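Local coordinates for kelch-like protein 7 (Homo sapiens, PDB 3II7) that serves as the substrate-specific adapter of a CUL3-RBX1 E3 ubiquitin ligase, seen here through its Kelch-repeat domain, at residues R27-P31 against K32-W36; D73-V77 against V78-W82. All coordinates share one frame; numbering follows the deposited sequence.

Contact 1. Residues R27-P31 against K32-W36; sequences RYFNP and KDYSW. With EDO (1,2-ethanediol), chain E.
Phe-29 and Trp-36 carry the aromatic side of this hairpin as a non-hydrogen-bonded antiparallel pair. The edge of the Phe-29 ring is turned to the face of the indole, centroids 5.3 Å apart and planes at 54°, and Phe-29 CB adds a CH-pi contact over the six-membered ring. With CG anti to the backbone N (chi1 174°), the Phe-29 ring reaches Tyr-34, Phe-29 CZ lying 3.7 Å from Tyr-34 CD1. Across the opposite indole face lies C1 of a 1,2-ethanediol, probably from the crystallisation liquor, whose O1 accepts from Arg-27 NH1 in the guanidinium plane (2.9 Å). Trp-36 CB covers one face of that guanidinium, and Arg-27 NE forms a salt bridge with Asp-38. The hairpin joins strands 26-30 and 35-38 in Kelch 1, part of one four-stranded blade of the beta-propeller. Polar bonds hold its turn. Asn-30 N donates to Ser-35 O at 2.9 Å, while Asn-30 OD1 receives Lys-32 N from above its amide plane. Asp-33 OD1 takes both Ser-35 N (3.0 Å) and Ser-35 OG (2.7 Å) from the same face of the carboxylate; the backbone bond makes an Asx turn. Water bridges Asn-30 ND2 to Ser-35 OG.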
loop_
_atom_site.group_PDB
_atom_site.type_symbol
_atom_site.label_atom_id
_atom_site.label_comp_id
_atom_site.label_asym_id
_atom_site.label_seq_id
_atom_site.Cartn_x
_atom_site.Cartn_y
_atom_site.Cartn_z
ATOM N N ARG A 27 4.522 -1.329 15.096
ATOM C CA ARG A 27 3.619 -2.151 15.896
ATOM C C ARG A 27 2.795 -3.097 15.032
ATOM O O ARG A 27 2.524 -2.807 13.848
ATOM C CB ARG A 27 2.658 -1.264 16.713
ATOM C CG ARG A 27 3.297 -0.171 17.565
ATOM C CD ARG A 27 2.300 0.427 18.553
ATOM N NE ARG A 27 2.397 -0.186 19.875
ATOM C CZ ARG A 27 1.600 0.079 20.913
ATOM N NH1 ARG A 27 0.602 0.958 20.788
ATOM N NH2 ARG A 27 1.801 -0.541 22.084
ATOM N N TYR A 28 2.405 -4.230 15.633
ATOM C CA TYR A 28 1.398 -5.093 15.056
ATOM C C TYR A 28 0.066 -4.711 15.631
ATOM O O TYR A 28 -0.063 -4.525 16.861
ATOM C CB TYR A 28 1.609 -6.548 15.462
ATOM C CG TYR A 28 2.746 -7.285 14.840
ATOM C CD1 TYR A 28 2.802 -7.499 13.475
ATOM C CD2 TYR A 28 3.754 -7.821 15.623
ATOM C CE1 TYR A 28 3.824 -8.200 12.913
ATOM C CE2 TYR A 28 4.777 -8.543 15.058
ATOM C CZ TYR A 28 4.807 -8.716 13.702
ATOM O OH TYR A 28 5.819 -9.436 13.096
ATOM N N PHE A 29 -0.929 -4.639 14.768
ATOM C CA PHE A 29 -2.327 -4.685 15.148
ATOM C C PHE A 29 -2.866 -6.112 14.960
ATOM O O PHE A 29 -2.740 -6.703 13.871
ATOM C CB PHE A 29 -3.141 -3.733 14.284
ATOM C CG PHE A 29 -4.627 -3.812 14.511
ATOM C CD1 PHE A 29 -5.192 -3.269 15.656
ATOM C CD2 PHE A 29 -5.473 -4.417 13.564
ATOM C CE1 PHE A 29 -6.559 -3.314 15.859
ATOM C CE2 PHE A 29 -6.833 -4.482 13.787
ATOM C CZ PHE A 29 -7.369 -3.922 14.941
ATOM N N ASN A 30 -3.527 -6.640 15.983
ATOM C CA ASN A 30 -4.120 -7.978 15.893
ATOM C C ASN A 30 -5.645 -7.864 15.795
ATOM O O ASN A 30 -6.301 -7.487 16.771
ATOM C CB ASN A 30 -3.735 -8.788 17.095
ATOM C CG ASN A 30 -4.221 -10.255 17.010
ATOM O OD1 ASN A 30 -5.050 -10.610 16.177
ATOM N ND2 ASN A 30 -3.667 -11.098 17.861
ATOM N N PRO A 31 -6.213 -8.133 14.592
ATOM C CA PRO A 31 -7.657 -7.972 14.420
ATOM C C PRO A 31 -8.501 -8.874 15.332
ATOM O O PRO A 31 -9.650 -8.569 15.575
ATOM C CB PRO A 31 -7.894 -8.387 12.970
ATOM C CG PRO A 31 -6.601 -8.458 12.338
ATOM C CD PRO A 31 -5.553 -8.598 13.365
ATOM N N LYS A 32 -7.937 -10.000 15.791
ATOM C CA LYS A 32 -8.678 -10.921 16.623
ATOM C C LYS A 32 -8.977 -10.352 18.011
ATOM O O LYS A 32 -10.065 -10.560 18.542
ATOM C CB LYS A 32 -7.976 -12.281 16.691
ATOM C CG LYS A 32 -8.325 -13.107 15.454
ATOM C CD LYS A 32 -7.855 -14.506 15.537
ATOM C CE LYS A 32 -8.265 -15.293 14.293
ATOM N NZ LYS A 32 -9.750 -15.384 14.148
ATOM N N ASP A 33 -8.040 -9.608 18.582
ATOM C CA ASP A 33 -8.231 -9.102 19.952
ATOM C C ASP A 33 -8.108 -7.577 20.084
ATOM O O ASP A 33 -8.184 -7.043 21.193
ATOM C CB ASP A 33 -7.296 -9.839 20.936
ATOM C CG ASP A 33 -5.809 -9.532 20.720
ATOM O OD1 ASP A 33 -5.462 -8.748 19.838
ATOM O OD2 ASP A 33 -4.966 -10.128 21.445
ATOM N N TYR A 34 -7.935 -6.906 18.950
ATOM C CA TYR A 34 -7.754 -5.452 18.857
ATOM C C TYR A 34 -6.534 -4.894 19.589
ATOM O O TYR A 34 -6.493 -3.714 19.910
ATOM C CB TYR A 34 -9.018 -4.730 19.280
ATOM C CG TYR A 34 -10.133 -4.965 18.343
ATOM C CD1 TYR A 34 -10.250 -4.192 17.199
ATOM C CD2 TYR A 34 -11.091 -5.930 18.576
ATOM C CE1 TYR A 34 -11.284 -4.385 16.299
ATOM C CE2 TYR A 34 -12.135 -6.133 17.678
ATOM C CZ TYR A 34 -12.212 -5.349 16.540
ATOM O OH TYR A 34 -13.215 -5.510 15.637
ATOM N N SER A 35 -5.533 -5.733 19.806
ATOM C CA SER A 35 -4.345 -5.314 20.524
ATOM C C SER A 35 -3.289 -4.712 19.590
ATOM O O SER A 35 -3.230 -5.022 18.392
ATOM C CB SER A 35 -3.748 -6.489 21.282
ATOM O OG SER A 35 -3.160 -7.418 20.394
ATOM N N TRP A 36 -2.469 -3.846 20.174
ATOM C CA TRP A 36 -1.281 -3.289 19.536
ATOM C C TRP A 36 -0.066 -3.834 20.276
ATOM O O TRP A 36 -0.014 -3.789 21.544
ATOM C CB TRP A 36 -1.282 -1.771 19.640
ATOM C CG TRP A 36 -2.307 -1.045 18.804
ATOM C CD1 TRP A 36 -3.512 -0.488 19.245
ATOM C CD2 TRP A 36 -2.211 -0.729 17.436
ATOM N NE1 TRP A 36 -4.137 0.142 18.210
ATOM C CE2 TRP A 36 -3.372 0.011 17.085
ATOM C CE3 TRP A 36 -1.243 -0.972 16.452
ATOM C CZ2 TRP A 36 -3.588 0.472 15.804
ATOM C CZ3 TRP A 36 -1.471 -0.517 15.178
ATOM C CH2 TRP A 36 -2.632 0.206 14.864
HETATM C C1 EDO E . -1.753 2.739 18.413
HETATM O O1 EDO E . -0.324 2.606 18.612
HETATM C C2 EDO E . -2.272 3.939 19.177
HETATM O O2 EDO E . -1.868 3.813 20.555
HETATM O O HOH W 1 -0.932 -7.048 18.574
HETATM O O HOH W 2 -1.498 -10.193 19.858
HETATM O O HOH W 3 -11.609 -7.578 14.036
#

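Contact 2. Residues D73-V77 against V78-W82; sequences DCYNV and VKDSW
Tyr-75 and Trp-82 pack tightly on one face of the hairpin formed by strands 71-76 and 81-86, in the Kelch 2 repeat of the beta-propeller. Tyr-75 CB sits almost exactly over the six-membered ring of Trp-82, 3.6 Å from its centroid, a CH-pi contact. Farther out, Tyr-75 CD1 lies above the same indole face, 3.4 Å from Trp-82 CE2, with the ring planes 38° apart. Because CG is anti to the backbone N (chi1 178°), the phenol reaches along the hairpin to its turn, where OH donates to Asp-80 OD1 on the anti side of a carboxylate standing nearly perpendicular to the ring. Arg-40 NH2 forms a salt bridge with the other oxygen, Asp-80 OD2, and the backbone O of Arg-40 accepts a hydrogen bond from Trp-82 NE1. Replacing Trp-82 with an alanine would probably open a gap beside Tyr-75 CB and CD1 and leave the Arg-40 carbonyl without its indole donor. The other face is looser and polar: Asn-76 and Ser-81 form a hydrogen-bonded pair, yet their side chains come no closer than CB to OG, 4.0 Å. Asp-80 and Ser-81 together face Asn-76 as a G1 beta bulge, their N atoms both bonding weakly to Asn-76 O. At the turn, exposed Val-78 meets buried Val-77 loosely, CG2 to CG2 at 4.0 Å, and the Lys-79 chain, also exposed, runs extended past the Asn-76 amide. Asn-76 OD1 receives a weak bond from Val-78 N and a nearly straight one from Lys-79 N, 2.9 Å long at 172°.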
loop_
_atom_site.group_PDB
_atom_site.type_symbol
_atom_site.label_atom_id
_atom_site.label_comp_id
_atom_site.label_asym_id
_atom_site.label_seq_id
_atom_site.Cartn_x
_atom_site.Cartn_y
_atom_site.Cartn_z
ATOM N N ASP A 73 15.488 -2.868 3.596
ATOM C CA ASP A 73 15.540 -3.418 4.958
ATOM C C ASP A 73 14.466 -4.480 5.106
ATOM O O ASP A 73 13.330 -4.298 4.643
ATOM C CB ASP A 73 15.417 -2.299 5.971
ATOM C CG ASP A 73 16.611 -1.382 5.953
ATOM O OD1 ASP A 73 17.765 -1.886 5.786
ATOM O OD2 ASP A 73 16.412 -0.138 6.083
ATOM N N CYS A 74 14.832 -5.598 5.716
ATOM C CA CYS A 74 13.987 -6.789 5.722
ATOM C C CYS A 74 13.784 -7.238 7.147
ATOM O O CYS A 74 14.764 -7.399 7.906
ATOM C CB CYS A 74 14.634 -7.894 4.921
ATOM S SG CYS A 74 15.198 -7.426 3.247
ATOM N N TYR A 75 12.537 -7.473 7.506
ATOM C CA TYR A 75 12.210 -7.932 8.848
ATOM C C TYR A 75 11.624 -9.322 8.790
ATOM O O TYR A 75 10.539 -9.517 8.212
ATOM C CB TYR A 75 11.234 -6.985 9.483
ATOM C CG TYR A 75 10.790 -7.395 10.866
ATOM C CD1 TYR A 75 11.701 -7.445 11.924
ATOM C CD2 TYR A 75 9.446 -7.708 11.130
ATOM C CE1 TYR A 75 11.284 -7.816 13.206
ATOM C CE2 TYR A 75 9.022 -8.059 12.426
ATOM C CZ TYR A 75 9.942 -8.112 13.440
ATOM O OH TYR A 75 9.554 -8.479 14.682
ATOM N N ASN A 76 12.343 -10.284 9.366
ATOM C CA ASN A 76 11.860 -11.630 9.474
ATOM C C ASN A 76 10.909 -11.700 10.684
ATOM O O ASN A 76 11.332 -11.540 11.842
ATOM C CB ASN A 76 13.002 -12.621 9.611
ATOM C CG ASN A 76 12.510 -14.054 9.603
ATOM O OD1 ASN A 76 11.686 -14.429 10.423
ATOM N ND2 ASN A 76 12.985 -14.850 8.635
ATOM N N VAL A 77 9.636 -11.899 10.419
ATOM C CA VAL A 77 8.606 -11.821 11.470
ATOM C C VAL A 77 8.662 -12.965 12.483
ATOM O O VAL A 77 8.262 -12.792 13.643
ATOM C CB VAL A 77 7.181 -11.758 10.873
ATOM C CG1 VAL A 77 7.041 -10.532 9.927
ATOM C CG2 VAL A 77 6.804 -13.080 10.204
ATOM N N VAL A 78 9.160 -14.117 12.057
ATOM C CA VAL A 78 9.242 -15.293 12.917
ATOM C C VAL A 78 10.464 -15.226 13.849
ATOM O O VAL A 78 10.363 -15.546 15.034
ATOM C CB VAL A 78 9.287 -16.579 12.038
ATOM C CG1 VAL A 78 9.680 -17.796 12.851
ATOM C CG2 VAL A 78 7.916 -16.787 11.349
ATOM N N LYS A 79 11.596 -14.796 13.308
ATOM C CA LYS A 79 12.821 -14.631 14.083
ATOM C C LYS A 79 12.910 -13.267 14.818
ATOM O O LYS A 79 13.780 -13.074 15.675
ATOM C CB LYS A 79 14.037 -14.816 13.164
ATOM C CG LYS A 79 14.072 -16.178 12.434
ATOM C CD LYS A 79 15.232 -16.239 11.453
ATOM C CE LYS A 79 15.167 -17.494 10.578
ATOM N NZ LYS A 79 16.174 -17.466 9.477
ATOM N N ASP A 80 12.019 -12.333 14.493
ATOM C CA ASP A 80 12.064 -10.981 15.066
ATOM C C ASP A 80 13.446 -10.376 14.866
ATOM O O ASP A 80 14.092 -9.886 15.819
ATOM C CB ASP A 80 11.677 -11.033 16.562
ATOM C CG ASP A 80 11.666 -9.661 17.236
ATOM O OD1 ASP A 80 11.282 -8.652 16.596
ATOM O OD2 ASP A 80 12.023 -9.614 18.424
ATOM N N SER A 81 13.913 -10.406 13.622
ATOM C CA SER A 81 15.254 -9.921 13.314
ATOM C C SER A 81 15.261 -9.208 11.978
ATOM O O SER A 81 14.413 -9.467 11.118
ATOM C CB SER A 81 16.253 -11.078 13.284
ATOM O OG SER A 81 15.945 -11.978 12.259
ATOM N N TRP A 82 16.230 -8.301 11.835
ATOM C CA TRP A 82 16.356 -7.471 10.666
ATOM C C TRP A 82 17.601 -7.807 9.886
ATOM O O TRP A 82 18.656 -8.142 10.464
ATOM C CB TRP A 82 16.435 -6.001 11.071
ATOM C CG TRP A 82 15.143 -5.423 11.560
ATOM C CD1 TRP A 82 14.680 -5.437 12.854
ATOM C CD2 TRP A 82 14.159 -4.722 10.787
ATOM N NE1 TRP A 82 13.453 -4.801 12.924
ATOM C CE2 TRP A 82 13.125 -4.338 11.675
ATOM C CE3 TRP A 82 14.050 -4.375 9.424
ATOM C CZ2 TRP A 82 11.988 -3.632 11.243
ATOM C CZ3 TRP A 82 12.939 -3.669 8.998
ATOM C CH2 TRP A 82 11.900 -3.321 9.902
#

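How the contacts relate
Contact 1 closes before contact 2 opens along the chain, and their centres lie about 18 Å apart. Each hairpin pairs an edge strand with the strand next to it in its own four-stranded antiparallel sheet: 35-38 with 26-30 in Kelch 1, and 81-86 with 71-76 in Kelch 2. The sheets are successive blades of the propeller, and the first is completed by strand 290-295 from the far end of the chain, which closes the ring. The hairpins meet where Tyr-28 of contact 1 reaches across: its OH packs 3.5 Å from both Val-77 CB and Tyr-75 CE2. Neighbouring blades of the Kelch-repeat domain thus touch directly through these residues.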